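Local coordinates for 2-oxoglutarate (2OG) and Fe(II)-dependent oxygenase superfamily protein (Arabidopsis thaliana, PDB 6KWA) that probably catalyses the irreversible, 2-oxoglutarate- and iron-dependent oxidation of the auxin indole-3-acetic acid to inactive 2-oxoindole-3-acetic acid, at residues A[41-45]-A[179-183]; A[58-62]-A[82-86]; A[150-156]-A[236-242]; A[186-192]-A[226-231]. All blocks are in the same frame, centred on the assembly; numbering follows the deposited sequence.

Interaction 1 (A[41-45]-A[179-183]); sequences MAEMK and QDDEN
K45 sends its ammonium into a pair of carboxylates on the loop after strand 175-179: NZ lies 2.6 Å from D181 OD1 and 3.1 Å from E182 OE1, both salt bridges. Each oxygen is met from above its carboxylate plane. The lysine leaves helix 38-51 with CG anti to its own N (chi1 -173°) and stays extended, which carries NZ across to the loop, where E182 comes from the opposite direction and D181 at about a right angle. One turn earlier, the amide of Q179 gives NE2 to M41 O at 3.0 Å, almost straight (164°) but from above the carbonyl plane; K45 N takes the same oxygen from the other face. The CE of M41 folds back to 3.8 Å from Q179 CD. In the second shell, Y115 bonds Q179 OE1, fixing which way the amide is turned, while D181 OD1 also accepts N183 N in an Asx turn and D181 OD2 holds Y239 N. D181 OD1 and E182 OE1 stand only 3.2 Å apart, two acceptors that would probably repel each other without the lysine; its charge is likely to offset theirs and tie the loop to the helix.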
loop_
_atom_site.group_PDB
_atom_site.type_symbol
_atom_site.label_atom_id
_atom_site.label_comp_id
_atom_site.label_asym_id
_atom_site.label_seq_id
_atom_site.Cartn_x
_atom_site.Cartn_y
_atom_site.Cartn_z
ATOM N N MET A 41 -7.621 -2.213 -13.163
ATOM C CA MET A 41 -7.714 -1.384 -11.975
ATOM C C MET A 41 -9.149 -0.892 -11.791
ATOM O O MET A 41 -9.682 -0.911 -10.682
ATOM C CB MET A 41 -6.755 -0.199 -12.090
ATOM C CG MET A 41 -5.281 -0.589 -11.891
ATOM S SD MET A 41 -4.165 0.793 -12.185
ATOM C CE MET A 41 -4.802 2.102 -11.136
ATOM N N ALA A 42 -9.791 -0.479 -12.883
ATOM C CA ALA A 42 -11.158 0.032 -12.773
ATOM C C ALA A 42 -12.087 -1.101 -12.408
ATOM O O ALA A 42 -12.999 -0.936 -11.595
ATOM C CB ALA A 42 -11.594 0.713 -14.052
ATOM N N GLU A 43 -11.828 -2.274 -12.968
ATOM C CA GLU A 43 -12.645 -3.446 -12.671
ATOM C C GLU A 43 -12.458 -3.855 -11.211
ATOM O O GLU A 43 -13.385 -4.389 -10.561
ATOM C CB GLU A 43 -12.302 -4.615 -13.620
ATOM C CG GLU A 43 -13.003 -4.428 -14.963
ATOM C CD GLU A 43 -12.387 -5.210 -16.089
ATOM O OE1 GLU A 43 -11.486 -6.043 -15.845
ATOM O OE2 GLU A 43 -12.772 -4.943 -17.244
ATOM N N MET A 44 -11.249 -3.658 -10.699
ATOM C CA MET A 44 -11.005 -3.975 -9.301
ATOM C C MET A 44 -11.801 -3.031 -8.410
ATOM O O MET A 44 -12.432 -3.473 -7.447
ATOM C CB MET A 44 -9.511 -3.923 -8.965
ATOM C CG MET A 44 -9.206 -4.350 -7.527
ATOM S SD MET A 44 -9.477 -6.096 -7.215
ATOM C CE MET A 44 -10.485 -6.056 -5.745
ATOM N N LYS A 45 -11.823 -1.749 -8.744
ATOM C CA LYS A 45 -12.554 -0.804 -7.909
ATOM C C LYS A 45 -14.078 -1.079 -7.917
ATOM O O LYS A 45 -14.747 -0.927 -6.889
ATOM C CB LYS A 45 -12.277 0.630 -8.346
ATOM C CG LYS A 45 -12.874 1.643 -7.401
ATOM C CD LYS A 45 -12.801 3.057 -7.939
ATOM C CE LYS A 45 -13.497 4.031 -7.002
ATOM N NZ LYS A 45 -13.691 5.358 -7.662
ATOM N N GLN A 179 -3.978 2.155 -4.614
ATOM C CA GLN A 179 -4.866 2.646 -5.666
ATOM C C GLN A 179 -5.931 3.465 -4.946
ATOM O O GLN A 179 -6.799 2.911 -4.275
ATOM C CB GLN A 179 -5.484 1.492 -6.483
ATOM C CG GLN A 179 -6.443 1.937 -7.608
ATOM C CD GLN A 179 -7.081 0.769 -8.357
ATOM O OE1 GLN A 179 -6.503 -0.302 -8.453
ATOM N NE2 GLN A 179 -8.298 0.968 -8.851
ATOM N N ASP A 180 -5.832 4.785 -5.028
ATOM C CA ASP A 180 -6.662 5.640 -4.200
ATOM C C ASP A 180 -7.930 5.968 -5.008
ATOM O O ASP A 180 -8.012 5.618 -6.165
ATOM C CB ASP A 180 -5.900 6.903 -3.812
ATOM C CG ASP A 180 -6.521 7.621 -2.633
ATOM O OD1 ASP A 180 -7.586 7.177 -2.173
ATOM O OD2 ASP A 180 -5.971 8.657 -2.190
ATOM N N ASP A 181 -8.932 6.599 -4.402
ATOM C CA ASP A 181 -10.167 6.916 -5.125
ATOM C C ASP A 181 -10.004 8.211 -5.941
ATOM O O ASP A 181 -9.921 9.298 -5.353
ATOM C CB ASP A 181 -11.339 7.044 -4.147
ATOM C CG ASP A 181 -12.695 6.992 -4.842
ATOM O OD1 ASP A 181 -12.757 7.188 -6.082
ATOM O OD2 ASP A 181 -13.696 6.687 -4.149
ATOM N N GLU A 182 -9.960 8.104 -7.272
ATOM C CA GLU A 182 -9.711 9.271 -8.146
ATOM C C GLU A 182 -10.710 10.409 -7.928
ATOM O O GLU A 182 -10.412 11.571 -8.205
ATOM C CB GLU A 182 -9.712 8.868 -9.632
ATOM C CG GLU A 182 -11.039 8.340 -10.192
ATOM C CD GLU A 182 -11.333 6.901 -9.789
ATOM O OE1 GLU A 182 -10.996 6.518 -8.643
ATOM O OE2 GLU A 182 -11.872 6.139 -10.631
ATOM N N ASN A 183 -11.890 10.067 -7.421
ATOM C CA ASN A 183 -12.975 11.027 -7.278
ATOM C C ASN A 183 -13.009 11.767 -5.941
ATOM O O ASN A 183 -13.782 12.714 -5.778
ATOM C CB ASN A 183 -14.313 10.313 -7.492
ATOM C CG ASN A 183 -14.420 9.690 -8.872
ATOM O OD1 ASN A 183 -14.086 10.330 -9.871
ATOM N ND2 ASN A 183 -14.857 8.430 -8.935
#

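Interaction 2 (A[58-62]-A[82-86]); sequences VKVRN and EALGL
The carboxamide of N62 faces the backbone of G85 with both its polar atoms. ND2 donates to G85 O at 2.8 Å, with that oxygen lying in the amide's own plane, and OD1 receives G85 N at 3.0 Å in a nearly straight bond (170°), the donor tilted somewhat from the carbonyl plane. One side chain thus satisfies the N-H and the C=O of a single strand residue, much as a neighbouring strand would, and the two bonds hold the amide against turning. With CG of N62 anti to its N (chi1 179°), the amide projects from the end of the K59-N62 type I turn toward the strand. Beside it, L84 CD2 rests 3.7 Å from N62 CB. The second flat group, the carboxylate of E82, is approached by K59 NZ on the syn lone pair of OE2, a salt bridge of 2.6 Å; the lysine bends at its third torsion (-78°) and crosses the glutamate at about a right angle. Y71 also bonds E82 OE2, and F52 O takes K59 NZ. Were N62 an alanine, the N-H and C=O of G85 and the Q101 oxygen would probably each lose a partner in this buried contact. Strand 81-87 is one of the two outermost strands of its sheet, paired on one side with strand 147-155; the turn after helix 56-59 comes to its other side. Helix 92-101 packs alongside, F98 touching N62 and L86, and Q101 OE1 taking a further bond from N62 ND2.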
loop_
_atom_site.group_PDB
_atom_site.type_symbol
_atom_site.label_atom_id
_atom_site.label_comp_id
_atom_site.label_asym_id
_atom_site.label_seq_id
_atom_site.Cartn_x
_atom_site.Cartn_y
_atom_site.Cartn_z
ATOM N N VAL A 58 -22.074 -12.185 5.539
ATOM C CA VAL A 58 -21.089 -12.665 4.581
ATOM C C VAL A 58 -19.711 -11.996 4.847
ATOM O O VAL A 58 -18.684 -12.681 4.955
ATOM C CB VAL A 58 -21.516 -12.368 3.129
ATOM C CG1 VAL A 58 -20.370 -12.695 2.152
ATOM C CG2 VAL A 58 -22.784 -13.152 2.759
ATOM N N LYS A 59 -19.698 -10.672 5.010
ATOM C CA LYS A 59 -18.436 -9.958 5.233
ATOM C C LYS A 59 -17.704 -10.433 6.473
ATOM O O LYS A 59 -16.482 -10.563 6.444
ATOM C CB LYS A 59 -18.673 -8.459 5.316
ATOM C CG LYS A 59 -19.082 -7.865 3.978
ATOM C CD LYS A 59 -19.119 -6.335 3.985
ATOM C CE LYS A 59 -20.379 -5.757 4.647
ATOM N NZ LYS A 59 -20.513 -4.277 4.338
ATOM N N VAL A 60 -18.445 -10.768 7.528
ATOM C CA VAL A 60 -17.824 -11.197 8.791
ATOM C C VAL A 60 -17.107 -12.536 8.631
ATOM O O VAL A 60 -16.276 -12.916 9.476
ATOM C CB VAL A 60 -18.872 -11.288 9.944
ATOM C CG1 VAL A 60 -18.201 -11.580 11.288
ATOM C CG2 VAL A 60 -19.643 -9.977 10.070
ATOM N N ARG A 61 -17.411 -13.236 7.539
ATOM C CA ARG A 61 -16.745 -14.489 7.182
ATOM C C ARG A 61 -15.294 -14.255 6.691
ATOM O O ARG A 61 -14.491 -15.194 6.622
ATOM C CB ARG A 61 -17.570 -15.216 6.114
ATOM C CG ARG A 61 -18.808 -15.926 6.655
ATOM C CD ARG A 61 -19.840 -16.290 5.556
ATOM N NE ARG A 61 -19.292 -16.843 4.318
ATOM C CZ ARG A 61 -20.041 -17.162 3.259
ATOM N NH1 ARG A 61 -19.471 -17.665 2.171
ATOM N NH2 ARG A 61 -21.367 -16.998 3.298
ATOM N N ASN A 62 -14.962 -13.005 6.361
ATOM C CA ASN A 62 -13.582 -12.628 6.029
ATOM C C ASN A 62 -12.775 -12.598 7.318
ATOM O O ASN A 62 -12.608 -11.566 7.952
ATOM C CB ASN A 62 -13.547 -11.271 5.302
ATOM C CG ASN A 62 -12.123 -10.806 4.935
ATOM O OD1 ASN A 62 -11.789 -9.638 5.127
ATOM N ND2 ASN A 62 -11.301 -11.707 4.394
ATOM N N GLU A 82 -14.432 1.098 7.006
ATOM C CA GLU A 82 -14.721 -0.313 6.878
ATOM C C GLU A 82 -13.658 -0.978 5.969
ATOM O O GLU A 82 -13.135 -0.357 5.037
ATOM C CB GLU A 82 -16.140 -0.512 6.305
ATOM C CG GLU A 82 -16.599 -1.981 6.190
ATOM C CD GLU A 82 -17.987 -2.112 5.577
ATOM O OE1 GLU A 82 -18.485 -1.105 5.012
ATOM O OE2 GLU A 82 -18.568 -3.224 5.632
ATOM N N ALA A 83 -13.309 -2.226 6.242
ATOM C CA ALA A 83 -12.250 -2.844 5.473
ATOM C C ALA A 83 -12.392 -4.342 5.386
ATOM O O ALA A 83 -12.893 -4.989 6.314
ATOM C CB ALA A 83 -10.869 -2.466 6.068
ATOM N N LEU A 84 -11.913 -4.875 4.262
ATOM C CA LEU A 84 -11.801 -6.296 4.005
ATOM C C LEU A 84 -10.373 -6.583 3.550
ATOM O O LEU A 84 -9.681 -5.697 3.039
ATOM C CB LEU A 84 -12.794 -6.762 2.922
ATOM C CG LEU A 84 -14.302 -6.734 3.168
ATOM C CD1 LEU A 84 -15.063 -6.391 1.906
ATOM C CD2 LEU A 84 -14.707 -8.123 3.644
ATOM N N GLY A 85 -9.918 -7.816 3.711
ATOM C CA GLY A 85 -8.605 -8.125 3.192
ATOM C C GLY A 85 -8.150 -9.545 3.334
ATOM O O GLY A 85 -8.819 -10.389 3.939
ATOM N N LEU A 86 -6.976 -9.812 2.779
ATOM C CA LEU A 86 -6.462 -11.168 2.773
ATOM C C LEU A 86 -4.963 -11.115 2.909
ATOM O O LEU A 86 -4.304 -10.191 2.422
ATOM C CB LEU A 86 -6.893 -11.920 1.504
ATOM C CG LEU A 86 -6.339 -11.580 0.125
ATOM C CD1 LEU A 86 -5.200 -12.484 -0.248
ATOM C CD2 LEU A 86 -7.391 -11.631 -0.933
#

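Interaction 3 (A[150-156]-A[236-242]); sequences RINKYHF and TMRYSIA
Strands 150-155 and 237-242 pair antiparallel in the major sheet of the double-stranded beta-helix, and N152, Y154, R238 and S240 on one of its faces bind 2-oxoglutarate, which is absent here; R238 and S240 form the RxS motif of this family. The backbone pairs N152 with S240 and Y154 with R238 are hydrogen-bonded, Y154 N reaching R238 O at 2.7 Å. On the face that carries these residues, N152 ND2 donates to S240 OG at 2.9 Å; S240 OG, placed between its own N and carbonyl carbon (chi1 76°), is turned to N152 and lies in the plane of the Y154 ring, at its edge, 3.7 Å from CE2. R238 runs alongside Y154 and turns the NH1 edge of its guanidinium to one ring face, NH1 3.1 Å from Y154 CE2, the planes 65° apart. On the opposite sheet face K153 CD packs 3.6 Å from Y239 CE1, and M237 CE makes a CH-pi contact over H155, 3.8 Å from its ring centroid. With N152 cut back to an alanine, S240 OG would probably lose its amide donor and be freer to turn, and Y81 OH would lose OD1. D180 salt-bridges R238 NH2, so this second-shell carboxylate probably tempers the arginine's charge; with its chain extended and its end held between acid and ring, the guanidinium is probably poised for a carboxylate of 2-oxoglutarate, as in relatives.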
loop_
_atom_site.group_PDB
_atom_site.type_symbol
_atom_site.label_atom_id
_atom_site.label_comp_id
_atom_site.label_asym_id
_atom_site.label_seq_id
_atom_site.Cartn_x
_atom_site.Cartn_y
_atom_site.Cartn_z
ATOM N N ARG A 150 -5.656 -5.289 1.148
ATOM C CA ARG A 150 -6.694 -4.689 1.971
ATOM C C ARG A 150 -7.501 -3.697 1.156
ATOM O O ARG A 150 -6.938 -2.810 0.512
ATOM C CB ARG A 150 -6.094 -3.982 3.194
ATOM C CG ARG A 150 -7.112 -3.678 4.298
ATOM C CD ARG A 150 -6.499 -3.705 5.703
ATOM N NE ARG A 150 -7.499 -3.557 6.760
ATOM C CZ ARG A 150 -8.266 -4.562 7.198
ATOM N NH1 ARG A 150 -8.169 -5.754 6.644
ATOM N NH2 ARG A 150 -9.152 -4.379 8.167
ATOM N N ILE A 151 -8.823 -3.813 1.203
ATOM C CA ILE A 151 -9.657 -2.862 0.481
ATOM C C ILE A 151 -10.453 -2.100 1.511
ATOM O O ILE A 151 -10.895 -2.648 2.528
ATOM C CB ILE A 151 -10.583 -3.536 -0.530
ATOM C CG1 ILE A 151 -11.518 -4.537 0.146
ATOM C CG2 ILE A 151 -9.756 -4.247 -1.599
ATOM C CD1 ILE A 151 -12.404 -5.305 -0.840
ATOM N N ASN A 152 -10.639 -0.822 1.246
ATOM C CA ASN A 152 -11.141 0.068 2.251
ATOM C C ASN A 152 -12.352 0.829 1.746
ATOM O O ASN A 152 -12.395 1.176 0.570
ATOM C CB ASN A 152 -10.029 1.050 2.634
ATOM C CG ASN A 152 -8.693 0.343 2.906
ATOM O OD1 ASN A 152 -8.539 -0.337 3.918
ATOM N ND2 ASN A 152 -7.731 0.495 1.990
ATOM N N LYS A 153 -13.325 1.073 2.636
ATOM C CA LYS A 153 -14.492 1.926 2.357
ATOM C C LYS A 153 -14.563 3.028 3.401
ATOM O O LYS A 153 -14.736 2.745 4.598
ATOM C CB LYS A 153 -15.792 1.121 2.367
ATOM C CG LYS A 153 -17.069 1.955 2.208
ATOM C CD LYS A 153 -18.284 1.089 1.840
ATOM C CE LYS A 153 -19.607 1.721 2.226
ATOM N NZ LYS A 153 -20.721 0.988 1.536
ATOM N N TYR A 154 -14.388 4.275 2.981
ATOM C CA TYR A 154 -14.473 5.395 3.929
ATOM C C TYR A 154 -15.838 6.031 3.810
ATOM O O TYR A 154 -16.272 6.350 2.691
ATOM C CB TYR A 154 -13.377 6.458 3.681
ATOM C CG TYR A 154 -12.031 5.874 3.832
ATOM C CD1 TYR A 154 -11.412 5.873 5.068
ATOM C CD2 TYR A 154 -11.401 5.251 2.760
ATOM C CE1 TYR A 154 -10.194 5.290 5.231
ATOM C CE2 TYR A 154 -10.179 4.653 2.914
ATOM C CZ TYR A 154 -9.585 4.681 4.139
ATOM O OH TYR A 154 -8.371 4.079 4.239
ATOM N N HIS A 155 -16.503 6.219 4.939
ATOM C CA HIS A 155 -17.745 6.918 4.905
ATOM C C HIS A 155 -17.701 8.254 5.659
ATOM O O HIS A 155 -17.683 8.284 6.895
ATOM C CB HIS A 155 -18.829 6.054 5.512
ATOM C CG HIS A 155 -20.184 6.705 5.463
ATOM N ND1 HIS A 155 -21.171 6.420 6.384
ATOM C CD2 HIS A 155 -20.692 7.641 4.622
ATOM C CE1 HIS A 155 -22.242 7.142 6.081
ATOM N NE2 HIS A 155 -21.984 7.885 5.015
ATOM N N PHE A 156 -17.626 9.364 4.939
ATOM C CA PHE A 156 -17.575 10.693 5.568
ATOM C C PHE A 156 -18.947 11.367 5.496
ATOM O O PHE A 156 -19.533 11.484 4.424
ATOM C CB PHE A 156 -16.481 11.549 4.890
ATOM C CG PHE A 156 -15.101 10.952 5.023
ATOM C CD1 PHE A 156 -14.683 10.423 6.237
ATOM C CD2 PHE A 156 -14.260 10.844 3.931
ATOM C CE1 PHE A 156 -13.446 9.860 6.365
ATOM C CE2 PHE A 156 -13.019 10.272 4.059
ATOM C CZ PHE A 156 -12.615 9.779 5.284
ATOM N N THR A 236 -18.690 12.261 1.747
ATOM C CA THR A 236 -18.792 11.372 0.605
ATOM C C THR A 236 -18.351 9.925 0.919
ATOM O O THR A 236 -17.912 9.616 2.041
ATOM C CB THR A 236 -17.970 11.945 -0.564
ATOM O OG1 THR A 236 -18.295 11.247 -1.772
ATOM C CG2 THR A 236 -16.490 11.798 -0.282
ATOM N N MET A 237 -18.479 9.051 -0.081
ATOM C CA MET A 237 -18.000 7.677 0.007
ATOM C C MET A 237 -16.689 7.593 -0.743
ATOM O O MET A 237 -16.537 8.186 -1.804
ATOM C CB MET A 237 -19.002 6.683 -0.576
ATOM C CG MET A 237 -20.246 6.489 0.258
ATOM S SD MET A 237 -19.950 5.455 1.701
ATOM C CE MET A 237 -21.636 5.199 2.258
ATOM N N ARG A 238 -15.727 6.889 -0.170
ATOM C CA ARG A 238 -14.397 6.828 -0.752
ATOM C C ARG A 238 -13.915 5.367 -0.677
ATOM O O ARG A 238 -14.131 4.690 0.332
ATOM C CB ARG A 238 -13.490 7.819 -0.013
ATOM C CG ARG A 238 -12.029 7.840 -0.376
ATOM C CD ARG A 238 -11.348 8.979 0.397
ATOM N NE ARG A 238 -9.924 9.066 0.084
ATOM C CZ ARG A 238 -9.004 8.260 0.602
ATOM N NH1 ARG A 238 -9.370 7.304 1.438
ATOM N NH2 ARG A 238 -7.723 8.387 0.272
ATOM N N TYR A 239 -13.349 4.858 -1.764
ATOM C CA TYR A 239 -12.874 3.483 -1.810
ATOM C C TYR A 239 -11.403 3.461 -2.180
ATOM O O TYR A 239 -11.009 4.158 -3.089
ATOM C CB TYR A 239 -13.661 2.682 -2.837
ATOM C CG TYR A 239 -15.146 2.595 -2.541
ATOM C CD1 TYR A 239 -15.659 1.581 -1.740
ATOM C CD2 TYR A 239 -16.027 3.543 -3.052
ATOM C CE1 TYR A 239 -17.000 1.510 -1.460
ATOM C CE2 TYR A 239 -17.386 3.475 -2.787
ATOM C CZ TYR A 239 -17.869 2.459 -1.993
ATOM O OH TYR A 239 -19.215 2.380 -1.714
ATOM N N SER A 240 -10.589 2.675 -1.489
ATOM C CA SER A 240 -9.165 2.572 -1.837
ATOM C C SER A 240 -8.734 1.120 -1.768
ATOM O O SER A 240 -9.331 0.298 -1.036
ATOM C CB SER A 240 -8.295 3.450 -0.942
ATOM O OG SER A 240 -8.134 2.879 0.338
ATOM N N ILE A 241 -7.751 0.780 -2.587
ATOM C CA ILE A 241 -7.187 -0.557 -2.566
ATOM C C ILE A 241 -5.720 -0.475 -2.177
ATOM O O ILE A 241 -4.943 0.195 -2.879
ATOM C CB ILE A 241 -7.282 -1.226 -3.937
ATOM C CG1 ILE A 241 -8.699 -1.087 -4.495
ATOM C CG2 ILE A 241 -6.805 -2.633 -3.835
ATOM C CD1 ILE A 241 -8.776 -1.195 -6.038
ATOM N N ALA A 242 -5.326 -1.168 -1.103
ATOM C CA ALA A 242 -3.924 -1.127 -0.647
ATOM C C ALA A 242 -3.307 -2.504 -0.703
ATOM O O ALA A 242 -3.947 -3.503 -0.332
ATOM C CB ALA A 242 -3.822 -0.566 0.770
#

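Interaction 4 (A[186-192]-A[226-231]); sequences GLEAMDN and VKHRVQ. With MG (magnesium ion), chain D.
H228, backed against the neighbouring strand with CB 3.3 Å from E188 O, binds a magnesium ion through NE2 at 2.1 Å. With CG between the backbone N and the carbonyl carbon (chi1 56°), the ring reaches to the metal, and ND1 gives its proton to V226 O at 3.1 Å, an acceptor lying in the ring plane, so the imidazole is fixed in rotation as well as in place. H169 and D171 complete the protein ligands, the two-histidine, one-carboxylate triad of 2-oxoglutarate oxygenases, with magnesium probably standing where iron would act. Strands 187-190 and 228-231 run antiparallel in the minor sheet of the double-stranded beta-helix, and 228-231 also borders strand 164-169, which carries H169. E188 and R229 form the hydrogen-bonded pair, E188 N to R229 O measuring 2.6 Å. On the face away from the metal their side chains run side by side in a long salt bridge, E188 OE1 to R229 NH2 at 3.4 Å and weak in geometry; F197 adds a cation-pi partner for R229. On the metal's face A189 CB touches V226 CG2. At one end Q231 N reaches G186 O, where a CB on G186 would collide with Q231 O. At the other, M190 SD packs 3.8 Å from K227 CD, and K227 NZ bonds N192 OD1 only weakly; a water accepts from N192 ND2 and, weakly, from K227 NZ.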
loop_
_atom_site.group_PDB
_atom_site.type_symbol
_atom_site.label_atom_id
_atom_site.label_comp_id
_atom_site.label_asym_id
_atom_site.label_seq_id
_atom_site.Cartn_x
_atom_site.Cartn_y
_atom_site.Cartn_z
ATOM N N GLY A 186 -7.484 13.093 -0.625
ATOM C CA GLY A 186 -7.345 13.797 0.635
ATOM C C GLY A 186 -6.255 13.219 1.509
ATOM O O GLY A 186 -5.993 13.729 2.606
ATOM N N LEU A 187 -5.619 12.158 1.015
ATOM C CA LEU A 187 -4.462 11.578 1.675
ATOM C C LEU A 187 -3.424 12.673 1.878
ATOM O O LEU A 187 -3.217 13.505 0.993
ATOM C CB LEU A 187 -3.910 10.419 0.854
ATOM C CG LEU A 187 -2.598 9.790 1.293
ATOM C CD1 LEU A 187 -2.779 9.055 2.604
ATOM C CD2 LEU A 187 -2.183 8.818 0.214
ATOM N N GLU A 188 -2.770 12.670 3.035
ATOM C CA GLU A 188 -1.731 13.656 3.327
ATOM C C GLU A 188 -0.621 13.055 4.134
ATOM O O GLU A 188 -0.847 12.127 4.895
ATOM C CB GLU A 188 -2.304 14.822 4.137
ATOM C CG GLU A 188 -2.645 16.059 3.378
ATOM C CD GLU A 188 -3.066 17.176 4.317
ATOM O OE1 GLU A 188 -3.301 16.882 5.521
ATOM O OE2 GLU A 188 -3.152 18.338 3.852
ATOM N N ALA A 189 0.561 13.642 4.024
ATOM C CA ALA A 189 1.755 13.064 4.625
ATOM C C ALA A 189 2.607 14.126 5.274
ATOM O O ALA A 189 2.679 15.260 4.792
ATOM C CB ALA A 189 2.574 12.320 3.595
ATOM N N MET A 190 3.284 13.743 6.346
ATOM C CA MET A 190 4.144 14.670 7.046
ATOM C C MET A 190 5.530 14.726 6.428
ATOM O O MET A 190 6.142 13.690 6.174
ATOM C CB MET A 190 4.267 14.284 8.518
ATOM C CG MET A 190 5.000 15.327 9.343
ATOM S SD MET A 190 5.103 14.868 11.081
ATOM C CE MET A 190 3.376 15.024 11.516
ATOM N N ASP A 191 5.981 15.941 6.139
ATOM C CA ASP A 191 7.383 16.248 5.877
ATOM C C ASP A 191 8.130 16.213 7.208
ATOM O O ASP A 191 7.853 17.015 8.096
ATOM C CB ASP A 191 7.512 17.622 5.210
ATOM C CG ASP A 191 8.955 17.994 4.837
ATOM O OD1 ASP A 191 9.930 17.427 5.383
ATOM O OD2 ASP A 191 9.111 18.880 3.969
ATOM N N ASN A 192 9.057 15.277 7.365
ATOM C CA ASN A 192 9.807 15.166 8.619
ATOM C C ASN A 192 10.801 16.318 8.906
ATOM O O ASN A 192 11.355 16.384 10.002
ATOM C CB ASN A 192 10.557 13.836 8.663
ATOM C CG ASN A 192 9.667 12.680 9.043
ATOM O OD1 ASN A 192 8.597 12.867 9.631
ATOM N ND2 ASN A 192 10.102 11.472 8.720
ATOM N N VAL A 226 7.061 6.861 5.994
ATOM C CA VAL A 226 6.339 8.121 6.011
ATOM C C VAL A 226 5.086 8.125 6.906
ATOM O O VAL A 226 4.334 7.133 7.003
ATOM C CB VAL A 226 5.950 8.560 4.568
ATOM C CG1 VAL A 226 4.947 7.603 3.944
ATOM C CG2 VAL A 226 5.447 10.027 4.577
ATOM N N LYS A 227 4.874 9.268 7.553
ATOM C CA LYS A 227 3.698 9.469 8.376
ATOM C C LYS A 227 2.604 10.033 7.501
ATOM O O LYS A 227 2.783 11.065 6.852
ATOM C CB LYS A 227 3.966 10.426 9.547
ATOM C CG LYS A 227 5.071 10.026 10.526
ATOM C CD LYS A 227 5.190 11.104 11.619
ATOM C CE LYS A 227 6.206 10.771 12.698
ATOM N NZ LYS A 227 7.611 10.893 12.183
ATOM N N HIS A 228 1.458 9.380 7.498
ATOM C CA HIS A 228 0.389 9.846 6.638
ATOM C C HIS A 228 -0.994 9.697 7.272
ATOM O O HIS A 228 -1.191 8.942 8.232
ATOM C CB HIS A 228 0.445 9.101 5.286
ATOM C CG HIS A 228 0.403 7.611 5.403
ATOM N ND1 HIS A 228 1.484 6.869 5.833
ATOM C CD2 HIS A 228 -0.574 6.717 5.109
ATOM C CE1 HIS A 228 1.167 5.585 5.820
ATOM N NE2 HIS A 228 -0.075 5.466 5.384
ATOM N N ARG A 229 -1.952 10.411 6.698
ATOM C CA ARG A 229 -3.334 10.342 7.157
ATOM C C ARG A 229 -4.230 10.759 6.004
ATOM O O ARG A 229 -3.773 11.405 5.053
ATOM C CB ARG A 229 -3.587 11.277 8.334
ATOM C CG ARG A 229 -2.939 12.609 8.098
ATOM C CD ARG A 229 -3.364 13.671 9.072
ATOM N NE ARG A 229 -2.911 14.980 8.607
ATOM C CZ ARG A 229 -2.979 16.088 9.332
ATOM N NH1 ARG A 229 -3.472 16.035 10.561
ATOM N NH2 ARG A 229 -2.540 17.241 8.839
ATOM N N VAL A 230 -5.507 10.418 6.108
ATOM C CA VAL A 230 -6.482 10.857 5.128
ATOM C C VAL A 230 -7.408 11.881 5.783
ATOM O O VAL A 230 -7.960 11.658 6.861
ATOM C CB VAL A 230 -7.283 9.683 4.537
ATOM C CG1 VAL A 230 -7.881 8.825 5.641
ATOM C CG2 VAL A 230 -8.367 10.209 3.605
ATOM N N GLN A 231 -7.513 13.037 5.142
ATOM C CA GLN A 231 -8.353 14.121 5.619
ATOM C C GLN A 231 -9.688 14.145 4.894
ATOM O O GLN A 231 -9.753 13.903 3.689
ATOM C CB GLN A 231 -7.647 15.451 5.423
ATOM C CG GLN A 231 -7.128 16.065 6.680
ATOM C CD GLN A 231 -6.897 17.533 6.490
ATOM O OE1 GLN A 231 -6.781 18.005 5.356
ATOM N NE2 GLN A 231 -6.830 18.273 7.590
HETATM MG MG MG D . -1.423 3.875 5.513
HETATM O O HOH W 1 8.526 8.846 9.768
#

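Overall arrangement
Interactions 1, 2 and 3 gather round the major sheet, and interaction 4 lies in the minor sheet that faces it across the metal. Interaction 3 is central: its centre lies about 10 Å from that of interaction 1, about 13 Å from that of interaction 2 and about 16 Å from that of interaction 4, and it touches all three. Strand 147-155 pairs with strand 81-87 of interaction 2, while D180 meets R238 and V230 packs on R238. Along the chain interaction 2 is nested within the loop closed by interaction 1, interaction 4 within that of interaction 3, and interactions 1 and 3 alternate. Helices of the N-terminal part are thereby tied to the barrel that holds cosubstrate and metal.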